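Long-range contacts in phosphatidylinositol-specific phospholipase C1 (Streptomyces antibioticus, PDB 3H4X), which belongs to the calcium-dependent phosphoinositide phospholipase C family and folds as a TIM-type barrel closed by parallel strands: residues 129-134 / 195-200; 60-65 / 74-79; 54-59 / 329-334. All blocks are in the same frame, centred on the assembly; numbering follows the deposited sequence. Where two conformers were deposited one is given.

Overall arrangement
Contacts 2 and 3 both use strand 58-64 of the parallel barrel, and contact 1 uses its neighbour, strand 124-130. Contacts 1 and 2 lie at the carboxyl ends of these strands, with centres about 9 Å apart, and they touch directly: Asp-132 OD1 and Lys-131 N probably hydrogen-bond to Ser-65 N and Leu-63 O. Contact 3 sits at the start of strand 58-64, its centre about 26 Å from that of contact 1, on the opposite side of the chain's centre. Contact 1 is buried yet strongly polar, built on carboxylates, a lysine and backbone amides. Contact 2 is partly buried and turns on an indole. Contact 3 is buried apart from the exposed Lys-332, and combines leucine packing with a lysine-to-carbonyl bond.

Contact 1 of 3, residues 129-134 / 195-200; sequences EMKDGF and PGTVEE
Glu-129 OE2 is gripped from both faces of its carboxylate: Lys-131 NZ comes to it at 2.8 Å as a salt bridge, and Thr-197 N comes from the other face, on the anti side, hydrogen-bonding to OE2 at 3.1 Å. Glu-129 can reach because its chain is fully extended, CG standing anti to the backbone N (chi1 178°). Lys-131 does the reverse, folding at chi2 and chi3 until it runs alongside Thr-197, where NZ also gives a hydrogen bond of 2.9 Å to Thr-197 OG1. One ammonium thus ties a glutamate and a threonine together. Between Glu-129 and Lys-131, strands 124-130 and 189-195 of the barrel make their last parallel pairing, Met-130 with Pro-195, and both chains then leave the sheet. The first makes a type I turn from Met-130 to Gly-133; the second winds into helical backbone angles. Lys-131 O, within that turn, accepts Glu-199 N at 3.2 Å and Val-198 N more weakly. Glu-199 lays its carboxylate against Gly-133, OE1 lying 3.3 Å from Gly-133 CA, while OE2 accepts Gly-196 N through its anti lone pair at 2.9 Å and also bonds Thr-209 OG1.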
loop_
_atom_site.group_PDB
_atom_site.type_symbol
_atom_site.label_atom_id
_atom_site.label_comp_id
_atom_site.label_asym_id
_atom_site.label_seq_id
_atom_site.Cartn_x
_atom_site.Cartn_y
_atom_site.Cartn_z
ATOM N N GLU A 129 5.600 3.462 2.277
ATOM C CA GLU A 129 6.896 3.082 2.809
ATOM C C GLU A 129 7.283 4.100 3.865
ATOM O O GLU A 129 7.430 5.293 3.571
ATOM C CB GLU A 129 7.967 3.017 1.717
ATOM C CG GLU A 129 9.344 2.672 2.286
ATOM C CD GLU A 129 10.442 2.560 1.240
ATOM O OE1 GLU A 129 10.158 2.142 0.098
ATOM O OE2 GLU A 129 11.607 2.870 1.572
ATOM N N MET A 130 7.432 3.634 5.100
ATOM C CA MET A 130 7.876 4.490 6.188
ATOM C C MET A 130 9.396 4.532 6.115
ATOM O O MET A 130 10.084 3.693 6.706
ATOM C CB MET A 130 7.408 3.931 7.530
ATOM C CG MET A 130 5.900 3.810 7.670
ATOM S SD MET A 130 5.035 5.381 7.497
ATOM C CE MET A 130 6.171 6.445 8.380
ATOM N N LYS A 131 9.914 5.496 5.356
ATOM C CA LYS A 131 11.336 5.539 5.010
ATOM C C LYS A 131 12.230 5.329 6.220
ATOM O O LYS A 131 13.194 4.552 6.177
ATOM C CB LYS A 131 11.685 6.877 4.348
ATOM C CG LYS A 131 11.040 7.118 2.998
ATOM C CD LYS A 131 11.354 6.029 1.999
ATOM C CE LYS A 131 12.831 5.957 1.699
ATOM N NZ LYS A 131 13.083 5.043 0.546
ATOM N N ASP A 132 11.903 6.037 7.295
ATOM C CA ASP A 132 12.701 6.031 8.510
ATOM C C ASP A 132 11.928 5.457 9.695
ATOM O O ASP A 132 12.234 5.756 10.850
ATOM C CB ASP A 132 13.190 7.451 8.827
ATOM C CG ASP A 132 12.047 8.451 8.973
ATOM O OD1 ASP A 132 10.871 8.047 8.840
ATOM O OD2 ASP A 132 12.313 9.646 9.227
ATOM N N GLY A 133 10.936 4.618 9.405
ATOM C CA GLY A 133 10.122 3.997 10.446
ATOM C C GLY A 133 9.204 4.987 11.141
ATOM O O GLY A 133 8.987 6.096 10.653
ATOM N N PHE A 134 8.661 4.578 12.282
ATOM C CA PHE A 134 7.803 5.444 13.075
ATOM C C PHE A 134 8.610 6.286 14.056
ATOM O O PHE A 134 9.816 6.085 14.240
ATOM C CB PHE A 134 6.762 4.616 13.837
ATOM C CG PHE A 134 5.621 4.133 12.986
ATOM C CD1 PHE A 134 4.635 5.007 12.572
ATOM C CD2 PHE A 134 5.530 2.801 12.608
ATOM C CE1 PHE A 134 3.579 4.565 11.791
ATOM C CE2 PHE A 134 4.477 2.356 11.826
ATOM C CZ PHE A 134 3.504 3.238 11.419
ATOM N N PRO A 195 8.347 -1.355 5.911
ATOM C CA PRO A 195 9.506 -0.674 6.468
ATOM C C PRO A 195 10.300 0.007 5.362
ATOM O O PRO A 195 10.214 -0.384 4.192
ATOM C CB PRO A 195 10.331 -1.810 7.091
ATOM C CG PRO A 195 9.404 -2.963 7.211
ATOM C CD PRO A 195 8.441 -2.816 6.067
ATOM N N GLY A 196 11.084 1.010 5.737
ATOM C CA GLY A 196 11.772 1.841 4.761
ATOM C C GLY A 196 13.253 1.561 4.625
ATOM O O GLY A 196 13.859 0.888 5.463
ATOM N N THR A 197 13.842 2.096 3.563
ATOM C CA THR A 197 15.254 1.875 3.282
ATOM C C THR A 197 16.176 2.458 4.351
ATOM O O THR A 197 17.254 1.920 4.604
ATOM C CB THR A 197 15.649 2.447 1.909
ATOM O OG1 THR A 197 15.320 3.840 1.857
ATOM C CG2 THR A 197 14.910 1.717 0.802
ATOM N N VAL A 198 15.761 3.552 4.979
ATOM C CA VAL A 198 16.595 4.189 5.995
ATOM C C VAL A 198 16.625 3.397 7.300
ATOM O O VAL A 198 17.678 3.271 7.931
ATOM C CB VAL A 198 16.162 5.636 6.270
ATOM C CG1 VAL A 198 17.077 6.276 7.305
ATOM C CG2 VAL A 198 16.175 6.435 4.981
ATOM N N GLU A 199 15.481 2.859 7.716
ATOM C CA GLU A 199 15.471 2.073 8.947
ATOM C C GLU A 199 16.135 0.713 8.717
ATOM O O GLU A 199 16.616 0.081 9.655
ATOM C CB GLU A 199 14.066 1.965 9.567
ATOM C CG GLU A 199 13.119 1.008 8.880
ATOM C CD GLU A 199 11.700 1.072 9.439
ATOM O OE1 GLU A 199 11.512 1.054 10.678
ATOM O OE2 GLU A 199 10.765 1.124 8.623
ATOM N N GLU A 200 16.197 0.282 7.461
ATOM C CA GLU A 200 16.953 -0.918 7.108
ATOM C C GLU A 200 18.455 -0.712 7.305
ATOM O O GLU A 200 19.218 -1.676 7.397
ATOM C CB GLU A 200 16.683 -1.321 5.658
ATOM C CG GLU A 200 15.319 -1.946 5.419
ATOM C CD GLU A 200 15.037 -2.183 3.947
ATOM O OE1 GLU A 200 15.891 -1.820 3.110
ATOM O OE2 GLU A 200 13.958 -2.731 3.623
#

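Contact 2 of 3, residues 60-65 / 74-79; sequences ELDLWS and VSHSNP. With EOH (ethanol), chain T.
The indole of Trp-64 lies over the ring of Pro-79, whose CD sits 3.4 Å above its plane near the centre, a CH-pi contact extended by Asn-78 CA over the same face. Aliphatic carbons of Lys-131, from the neighbouring loop, cover the opposite face. At the edge NE1 donates to Ser-75 O, 2.8 Å away and within the ring plane; the N-H points almost straight at the oxygen (168°) but meets it from above the carbonyl plane. His-76 O also borders this edge. With CG beside its own backbone N (chi1 -58°), Trp-64 lies across the loop that follows Val-74, a loop drawn together by Ser-75 OG donating to Ser-77 O. Behind it, short strand 73-74 pairs antiparallel with barrel strand 58-64 near its carboxyl end: Leu-63 and Val-74 form a non-hydrogen-bonded pair, CD2 of Leu-63 resting 3.6 Å from CG2 of Val-74, and Ser-75 N makes a weak bond to Asp-62 O. A water lies 2.8 Å from Asp-62 OD2, which also bonds Tyr-40 OH, and bridges it to His-76 O. With one directed N-H bond at its edge and carbon on both faces, the indole is probably held in tilt and position, with little freedom to rotate.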
loop_
_atom_site.group_PDB
_atom_site.type_symbol
_atom_site.label_atom_id
_atom_site.label_comp_id
_atom_site.label_asym_id
_atom_site.label_seq_id
_atom_site.Cartn_x
_atom_site.Cartn_y
_atom_site.Cartn_z
ATOM N N GLU A 60 1.954 4.438 -4.532
ATOM C CA GLU A 60 2.934 4.339 -3.464
ATOM C C GLU A 60 3.437 5.706 -3.014
ATOM O O GLU A 60 3.691 6.594 -3.836
ATOM C CB GLU A 60 4.080 3.446 -3.911
ATOM C CG GLU A 60 5.069 3.103 -2.825
ATOM C CD GLU A 60 6.155 2.190 -3.337
ATOM O OE1 GLU A 60 6.102 1.818 -4.531
ATOM O OE2 GLU A 60 7.058 1.843 -2.553
ATOM N N LEU A 61 3.566 5.848 -1.696
ATOM C CA LEU A 61 3.996 7.080 -1.037
ATOM C C LEU A 61 5.155 6.792 -0.099
ATOM O O LEU A 61 5.139 5.787 0.617
ATOM C CB LEU A 61 2.860 7.644 -0.182
ATOM C CG LEU A 61 1.547 8.011 -0.857
ATOM C CD1 LEU A 61 0.550 8.524 0.166
ATOM C CD2 LEU A 61 1.788 9.048 -1.934
ATOM N N ASP A 62 6.139 7.690 -0.080
ATOM C CA ASP A 62 7.268 7.614 0.850
ATOM C C ASP A 62 7.091 8.660 1.947
ATOM O O ASP A 62 7.015 9.856 1.652
ATOM C CB ASP A 62 8.587 7.868 0.117
ATOM C CG ASP A 62 8.948 6.759 -0.854
ATOM O OD1 ASP A 62 8.601 5.588 -0.596
ATOM O OD2 ASP A 62 9.594 7.056 -1.877
ATOM N N LEU A 63 7.020 8.209 3.199
ATOM C CA LEU A 63 6.822 9.094 4.346
ATOM C C LEU A 63 8.013 9.066 5.281
ATOM O O LEU A 63 8.678 8.042 5.439
ATOM C CB LEU A 63 5.591 8.690 5.154
ATOM C CG LEU A 63 4.231 8.792 4.478
ATOM C CD1 LEU A 63 3.137 8.530 5.503
ATOM C CD2 LEU A 63 4.038 10.144 3.803
ATOM N N TRP A 64 8.245 10.197 5.935
ATOM C CA TRP A 64 9.314 10.327 6.917
ATOM C C TRP A 64 8.733 10.794 8.245
ATOM O O TRP A 64 8.037 11.812 8.296
ATOM C CB TRP A 64 10.363 11.328 6.437
ATOM C CG TRP A 64 10.976 10.978 5.124
ATOM C CD1 TRP A 64 10.396 11.082 3.890
ATOM C CD2 TRP A 64 12.299 10.482 4.904
ATOM N NE1 TRP A 64 11.277 10.669 2.918
ATOM C CE2 TRP A 64 12.454 10.299 3.515
ATOM C CE3 TRP A 64 13.370 10.173 5.749
ATOM C CZ2 TRP A 64 13.636 9.823 2.954
ATOM C CZ3 TRP A 64 14.541 9.703 5.187
ATOM C CH2 TRP A 64 14.664 9.531 3.804
ATOM N N SER A 65 9.024 10.054 9.312
ATOM C CA SER A 65 8.490 10.363 10.637
ATOM C C SER A 65 9.520 10.971 11.577
ATOM O O SER A 65 9.156 11.517 12.616
ATOM C CB SER A 65 7.952 9.103 11.322
ATOM O OG SER A 65 7.127 8.326 10.482
ATOM N N VAL A 74 6.492 14.002 2.969
ATOM C CA VAL A 74 6.399 13.212 1.754
ATOM C C VAL A 74 7.583 13.601 0.882
ATOM O O VAL A 74 7.705 14.760 0.475
ATOM C CB VAL A 74 5.095 13.494 0.992
ATOM C CG1 VAL A 74 5.047 12.682 -0.293
ATOM C CG2 VAL A 74 3.891 13.196 1.878
ATOM N N SER A 75 8.471 12.649 0.617
ATOM C CA SER A 75 9.694 12.938 -0.121
ATOM C C SER A 75 10.394 11.643 -0.495
ATOM O O SER A 75 10.422 10.696 0.293
ATOM C CB SER A 75 10.637 13.792 0.738
ATOM O OG SER A 75 11.763 14.257 0.001
ATOM N N HIS A 76 10.970 11.603 -1.690
ATOM C CA HIS A 76 11.764 10.453 -2.094
ATOM C C HIS A 76 13.088 10.414 -1.337
ATOM O O HIS A 76 13.474 9.388 -0.777
ATOM C CB HIS A 76 12.036 10.484 -3.595
ATOM C CG HIS A 76 12.880 9.343 -4.069
ATOM N ND1 HIS A 76 12.341 8.160 -4.526
ATOM C CD2 HIS A 76 14.224 9.195 -4.134
ATOM C CE1 HIS A 76 13.317 7.337 -4.865
ATOM N NE2 HIS A 76 14.469 7.939 -4.635
ATOM N N SER A 77 13.783 11.546 -1.331
ATOM C CA SER A 77 15.087 11.653 -0.699
ATOM C C SER A 77 14.962 12.328 0.657
ATOM O O SER A 77 13.879 12.798 1.034
ATOM C CB SER A 77 16.043 12.418 -1.614
ATOM O OG SER A 77 16.247 11.698 -2.818
ATOM N N ASN A 78 16.064 12.360 1.397
ATOM C CA ASN A 78 16.072 12.981 2.708
ATOM C C ASN A 78 15.338 14.314 2.651
ATOM O O ASN A 78 15.721 15.199 1.889
ATOM C CB ASN A 78 17.505 13.191 3.182
ATOM C CG ASN A 78 17.568 13.624 4.621
ATOM O OD1 ASN A 78 16.776 13.172 5.447
ATOM N ND2 ASN A 78 18.503 14.510 4.934
ATOM N N PRO A 79 14.272 14.466 3.447
ATOM C CA PRO A 79 13.421 15.629 3.204
ATOM C C PRO A 79 14.008 16.975 3.615
ATOM O O PRO A 79 14.672 17.100 4.644
ATOM C CB PRO A 79 12.155 15.326 4.016
ATOM C CG PRO A 79 12.569 14.328 5.029
ATOM C CD PRO A 79 13.682 13.527 4.416
HETATM C C1 EOH T . 9.047 -2.006 -1.997
HETATM C C2 EOH T . 10.571 -2.014 -1.893
HETATM O O EOH T . 8.558 -0.998 -2.858
HETATM O O HOH W 1 12.387 6.841 -1.415
#

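Contact 3 of 3, residues 54-59 / 329-334; sequences SGAALL and SVLKTV
Ser-54 meets the second segment twice: its CB rests 4.1 Å from Leu-331 CD1, and its carbonyl O takes Lys-332 NZ at 2.8 Å, the ammonium sitting above the carbonyl plane. Lys-332 reaches it with a chain extended as far as CE and then bent at the last torsion (chi4 57°), turning NZ back toward the oxygen; Pro-328 O is a second, weak partner of NZ. Ser-54 OG makes an ST turn, accepting Ala-56 N at 3.1 Å along a nearly straight N-H, and also bonds Ala-51 O. Next, Gly-55 leaves helical angles with positive phi just past helix 48-52, and Lys-332 CG presses on its CA at 3.5 Å. Its carbonyl O receives a CA-H from Lys-332. Ala-56 answers in kind, its CA meeting Leu-331 O at 3.5 Å in a CA-H...O contact (158°), with its CB 4.2 Å from Leu-331 CB. Ala-57, just before strand 58-64, already bonds by its backbone to Val-34 and Leu-125. The contact joins the amino end of barrel strand 58-64 in the TIM-type fold to Lys-332 and the short helix 328-331, the last of the chain, with Leu-331 reaching on to Val-34 and Val-36 of strand 31-36 and Val-330 packing on helix 302-314.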
loop_
_atom_site.group_PDB
_atom_site.type_symbol
_atom_site.label_atom_id
_atom_site.label_comp_id
_atom_site.label_asym_id
_atom_site.label_seq_id
_atom_site.Cartn_x
_atom_site.Cartn_y
_atom_site.Cartn_z
ATOM N N SER A 54 -5.396 8.301 -12.586
ATOM C CA SER A 54 -4.654 7.453 -13.517
ATOM C C SER A 54 -5.343 6.125 -13.783
ATOM O O SER A 54 -5.119 5.502 -14.823
ATOM C CB SER A 54 -3.254 7.168 -12.978
ATOM O OG SER A 54 -3.310 6.302 -11.853
ATOM N N GLY A 55 -6.164 5.683 -12.836
ATOM C CA GLY A 55 -6.773 4.362 -12.918
ATOM C C GLY A 55 -5.998 3.283 -12.173
ATOM O O GLY A 55 -6.485 2.167 -12.014
ATOM N N ALA A 56 -4.792 3.605 -11.710
ATOM C CA ALA A 56 -3.983 2.629 -10.981
ATOM C C ALA A 56 -4.699 2.115 -9.735
ATOM O O ALA A 56 -5.438 2.852 -9.079
ATOM C CB ALA A 56 -2.637 3.229 -10.607
ATOM N N ALA A 57 -4.460 0.850 -9.406
ATOM C CA ALA A 57 -5.065 0.223 -8.234
ATOM C C ALA A 57 -4.254 0.461 -6.962
ATOM O O ALA A 57 -4.761 0.308 -5.847
ATOM C CB ALA A 57 -5.208 -1.258 -8.476
ATOM N N LEU A 58 -2.982 0.802 -7.141
ATOM C CA LEU A 58 -2.063 0.980 -6.029
ATOM C C LEU A 58 -1.205 2.199 -6.324
ATOM O O LEU A 58 -0.682 2.340 -7.427
ATOM C CB LEU A 58 -1.198 -0.276 -5.850
ATOM C CG LEU A 58 -0.124 -0.295 -4.754
ATOM C CD1 LEU A 58 0.271 -1.726 -4.437
ATOM C CD2 LEU A 58 1.102 0.514 -5.129
ATOM N N LEU A 59 -1.107 3.095 -5.348
ATOM C CA LEU A 59 -0.275 4.284 -5.457
ATOM C C LEU A 59 0.662 4.280 -4.272
ATOM O O LEU A 59 0.223 4.142 -3.130
ATOM C CB LEU A 59 -1.131 5.549 -5.429
ATOM C CG LEU A 59 -2.162 5.681 -6.549
ATOM C CD1 LEU A 59 -3.047 6.886 -6.297
ATOM C CD2 LEU A 59 -1.498 5.769 -7.915
ATOM N N SER A 329 -3.906 3.072 -19.635
ATOM C CA SER A 329 -4.716 1.939 -20.059
ATOM C C SER A 329 -4.254 0.668 -19.350
ATOM O O SER A 329 -5.069 -0.155 -18.930
ATOM C CB SER A 329 -4.645 1.759 -21.579
ATOM O OG SER A 329 -3.389 1.236 -21.973
ATOM N N VAL A 330 -2.940 0.516 -19.220
ATOM C CA VAL A 330 -2.369 -0.615 -18.502
ATOM C C VAL A 330 -2.630 -0.483 -17.002
ATOM O O VAL A 330 -2.984 -1.455 -16.337
ATOM C CB VAL A 330 -0.855 -0.746 -18.764
ATOM C CG1 VAL A 330 -0.250 -1.834 -17.888
ATOM C CG2 VAL A 330 -0.596 -1.034 -20.239
ATOM N N LEU A 331 -2.479 0.729 -16.475
ATOM C CA LEU A 331 -2.685 0.956 -15.044
ATOM C C LEU A 331 -4.082 0.564 -14.573
ATOM O O LEU A 331 -4.259 0.177 -13.418
ATOM C CB LEU A 331 -2.403 2.411 -14.676
ATOM C CG LEU A 331 -0.968 2.865 -14.930
ATOM C CD1 LEU A 331 -0.797 4.312 -14.504
ATOM C CD2 LEU A 331 0.022 1.967 -14.212
ATOM N N LYS A 332 -5.069 0.662 -15.462
ATOM C CA LYS A 332 -6.454 0.362 -15.102
ATOM C C LYS A 332 -6.780 -1.127 -15.179
ATOM O O LYS A 332 -7.884 -1.541 -14.832
ATOM C CB LYS A 332 -7.425 1.124 -16.007
ATOM C CG LYS A 332 -7.342 2.626 -15.908
ATOM C CD LYS A 332 -8.283 3.286 -16.902
ATOM C CE LYS A 332 -8.194 4.796 -16.808
ATOM N NZ LYS A 332 -6.801 5.254 -17.016
ATOM N N THR A 333 -5.827 -1.922 -15.649
ATOM C CA THR A 333 -6.055 -3.344 -15.879
ATOM C C THR A 333 -6.382 -4.100 -14.591
ATOM O O THR A 333 -5.669 -3.979 -13.592
ATOM C CB THR A 333 -4.831 -4.004 -16.547
ATOM O OG1 THR A 333 -4.563 -3.366 -17.800
ATOM C CG2 THR A 333 -5.081 -5.487 -16.783
ATOM N N VAL A 334 -7.469 -4.864 -14.617
ATOM C CA VAL A 334 -7.799 -5.776 -13.532
ATOM C C VAL A 334 -8.176 -7.114 -14.151
ATOM O O VAL A 334 -9.099 -7.182 -14.969
ATOM C CB VAL A 334 -8.973 -5.261 -12.676
ATOM C CG1 VAL A 334 -9.254 -6.221 -11.536
ATOM C CG2 VAL A 334 -8.676 -3.864 -12.133
#